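PDB 3HCZ: possible thiol-disulfide isomerase from Cytophaga hutchinsonii, which probably catalyses thiol-disulfide exchange through a thioredoxin-like domain, although its function has not been established. Local coordinates for residues Y54-K59 and E132-F137. Sequence-based numbering, arbitrary orientation.
Sequences YDWWLK and ENLDDF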
loop_
_atom_site.group_PDB
_atom_site.type_symbol
_atom_site.label_atom_id
_atom_site.label_comp_id
_atom_site.label_asym_id
_atom_site.label_seq_id
_atom_site.Cartn_x
_atom_site.Cartn_y
_atom_site.Cartn_z
ATOM N N TYR A 54 1.537 9.561 3.792
ATOM C CA TYR A 54 1.397 10.444 2.615
ATOM C C TYR A 54 2.482 11.512 2.640
ATOM O O TYR A 54 3.126 11.746 1.623
ATOM C CB TYR A 54 -0.001 11.049 2.503
ATOM C CG TYR A 54 -0.244 11.729 1.160
ATOM C CD1 TYR A 54 -0.668 10.983 0.053
ATOM C CD2 TYR A 54 -0.017 13.092 1.003
ATOM C CE1 TYR A 54 -0.882 11.613 -1.206
ATOM C CE2 TYR A 54 -0.233 13.722 -0.215
ATOM C CZ TYR A 54 -0.670 12.952 -1.324
ATOM O OH TYR A 54 -0.890 13.562 -2.532
ATOM N N ASP A 55 2.705 12.128 3.807
ATOM C CA ASP A 55 3.754 13.114 3.960
ATOM C C ASP A 55 5.108 12.512 3.639
ATOM O O ASP A 55 5.902 13.138 2.954
ATOM C CB ASP A 55 3.808 13.652 5.384
ATOM C CG ASP A 55 2.602 14.466 5.753
ATOM O OD1 ASP A 55 1.908 15.030 4.869
ATOM O OD2 ASP A 55 2.366 14.562 6.974
ATOM N N TRP A 56 5.361 11.309 4.160
ATOM C CA TRP A 56 6.606 10.572 3.869
ATOM C C TRP A 56 6.762 10.332 2.348
ATOM O O TRP A 56 7.838 10.522 1.796
ATOM C CB TRP A 56 6.661 9.251 4.660
ATOM C CG TRP A 56 7.866 8.405 4.294
ATOM C CD1 TRP A 56 9.096 8.391 4.919
ATOM C CD2 TRP A 56 7.965 7.472 3.202
ATOM N NE1 TRP A 56 9.945 7.511 4.280
ATOM C CE2 TRP A 56 9.284 6.944 3.221
ATOM C CE3 TRP A 56 7.070 7.048 2.196
ATOM C CZ2 TRP A 56 9.724 5.990 2.293
ATOM C CZ3 TRP A 56 7.513 6.102 1.261
ATOM C CH2 TRP A 56 8.836 5.592 1.317
ATOM N N TRP A 57 5.675 9.892 1.705
ATOM C CA TRP A 57 5.652 9.606 0.287
ATOM C C TRP A 57 5.957 10.862 -0.540
ATOM O O TRP A 57 6.739 10.812 -1.510
ATOM C CB TRP A 57 4.306 8.999 -0.119
ATOM C CG TRP A 57 4.193 8.792 -1.598
ATOM C CD1 TRP A 57 4.830 7.837 -2.352
ATOM C CD2 TRP A 57 3.383 9.549 -2.503
ATOM N NE1 TRP A 57 4.491 7.993 -3.701
ATOM C CE2 TRP A 57 3.589 9.015 -3.807
ATOM C CE3 TRP A 57 2.493 10.617 -2.344
ATOM C CZ2 TRP A 57 2.939 9.522 -4.933
ATOM C CZ3 TRP A 57 1.884 11.157 -3.477
ATOM C CH2 TRP A 57 2.102 10.599 -4.753
ATOM N N LEU A 58 5.352 11.989 -0.169
ATOM C CA LEU A 58 5.641 13.226 -0.870
ATOM C C LEU A 58 7.148 13.504 -0.865
ATOM O O LEU A 58 7.682 13.969 -1.870
ATOM C CB LEU A 58 4.901 14.404 -0.242
ATOM C CG LEU A 58 3.406 14.464 -0.454
ATOM C CD1 LEU A 58 2.830 15.635 0.341
ATOM C CD2 LEU A 58 3.062 14.642 -1.955
ATOM N N LYS A 59 7.825 13.205 0.251
ATOM C CA LYS A 59 9.263 13.481 0.407
ATOM C C LYS A 59 10.175 12.461 -0.281
ATOM O O LYS A 59 11.340 12.752 -0.580
ATOM C CB LYS A 59 9.651 13.541 1.888
ATOM C CG LYS A 59 9.224 14.812 2.552
ATOM C CD LYS A 59 9.197 14.641 4.064
ATOM C CE LYS A 59 8.585 15.883 4.721
ATOM N NZ LYS A 59 7.513 15.494 5.711
ATOM N N GLU A 132 7.033 4.570 10.244
ATOM C CA GLU A 132 8.109 5.301 10.876
ATOM C C GLU A 132 9.429 4.545 10.766
ATOM O O GLU A 132 10.477 5.116 11.039
ATOM C CB GLU A 132 7.788 5.678 12.338
ATOM C CG GLU A 132 7.860 4.556 13.315
ATOM C CD GLU A 132 6.564 3.748 13.405
ATOM O OE1 GLU A 132 5.714 3.791 12.478
ATOM O OE2 GLU A 132 6.404 3.053 14.442
ATOM N N ASN A 133 9.371 3.273 10.353
ATOM C CA ASN A 133 10.578 2.472 10.141
ATOM C C ASN A 133 11.014 2.329 8.679
ATOM O O ASN A 133 12.030 1.712 8.381
ATOM C CB ASN A 133 10.428 1.100 10.817
ATOM C CG ASN A 133 10.333 1.216 12.328
ATOM O OD1 ASN A 133 9.447 0.646 12.952
ATOM N ND2 ASN A 133 11.209 2.009 12.911
ATOM N N LEU A 134 10.266 2.946 7.772
ATOM C CA LEU A 134 10.581 2.869 6.336
ATOM C C LEU A 134 11.957 3.398 5.892
ATOM O O LEU A 134 12.640 2.742 5.081
ATOM C CB LEU A 134 9.499 3.592 5.522
ATOM C CG LEU A 134 8.197 2.879 5.248
ATOM C CD1 LEU A 134 7.279 3.908 4.638
ATOM C CD2 LEU A 134 8.426 1.725 4.263
ATOM N N ASP A 135 12.366 4.570 6.399
ATOM C CA ASP A 135 13.617 5.174 5.946
ATOM C C ASP A 135 14.741 4.241 6.296
ATOM O O ASP A 135 15.596 3.924 5.455
ATOM C CB ASP A 135 13.869 6.540 6.610
ATOM C CG ASP A 135 13.172 7.681 5.896
ATOM O OD1 ASP A 135 12.736 7.519 4.736
ATOM O OD2 ASP A 135 13.083 8.767 6.504
ATOM N N ASP A 136 14.740 3.770 7.543
ATOM C CA ASP A 136 15.780 2.864 7.951
ATOM C C ASP A 136 15.746 1.525 7.286
ATOM O O ASP A 136 16.800 0.980 6.959
ATOM C CB ASP A 136 15.833 2.714 9.443
ATOM C CG ASP A 136 16.962 3.440 9.968
ATOM O OD1 ASP A 136 16.851 4.686 10.130
ATOM O OD2 ASP A 136 18.018 2.777 10.098
ATOM N N PHE A 137 14.545 0.997 7.088
ATOM C CA PHE A 137 14.426 -0.228 6.346
ATOM C C PHE A 137 15.045 -0.065 4.934
ATOM O O PHE A 137 15.835 -0.909 4.528
ATOM C CB PHE A 137 12.989 -0.734 6.215
ATOM C CG PHE A 137 12.885 -1.810 5.187
ATOM C CD1 PHE A 137 13.267 -3.123 5.508
ATOM C CD2 PHE A 137 12.543 -1.494 3.865
ATOM C CE1 PHE A 137 13.251 -4.139 4.524
ATOM C CE2 PHE A 137 12.527 -2.478 2.874
ATOM C CZ PHE A 137 12.902 -3.786 3.173
#
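Trp-56 reaches from helix 49-60 to the first turn of helix 134-147, joining two helices of a thioredoxin-like fold, and meets Leu-134 and Asp-135 there. Leu-134 sets its CD1 methyl over one face of the indole, a CH-pi contact 3.7 Å from the centroid of the six-membered ring and only 3° off its normal. The Leu-134 CB lies farther out, near Trp-56 CZ2. At the ring's edge, Trp-56 NE1 donates a fairly straight hydrogen bond of 2.8 Å to Asp-135 OD1, with an N-H...O angle of 160°. That bond runs close to the indole plane but comes in well above the plane of the carboxylate. Face and edge are thus held by consecutive residues, which should limit how the indole can turn. With CG anti to the backbone N (chi1 175°), the Trp-56 side chain points from its own helix toward helix 134-147. A leucine in its place would probably leave Asp-135 without its N-H donor and Leu-134 without a flat surface to cover. Further out, Trp-56 also packs on Ile-65 of strand 65-71, and Leu-134 on Val-117 of strand 114-118, setting both side chains against the central sheet. On helix 49-60 itself, Trp-56 O accepts a hydrogen bond from Asn-60 ND2.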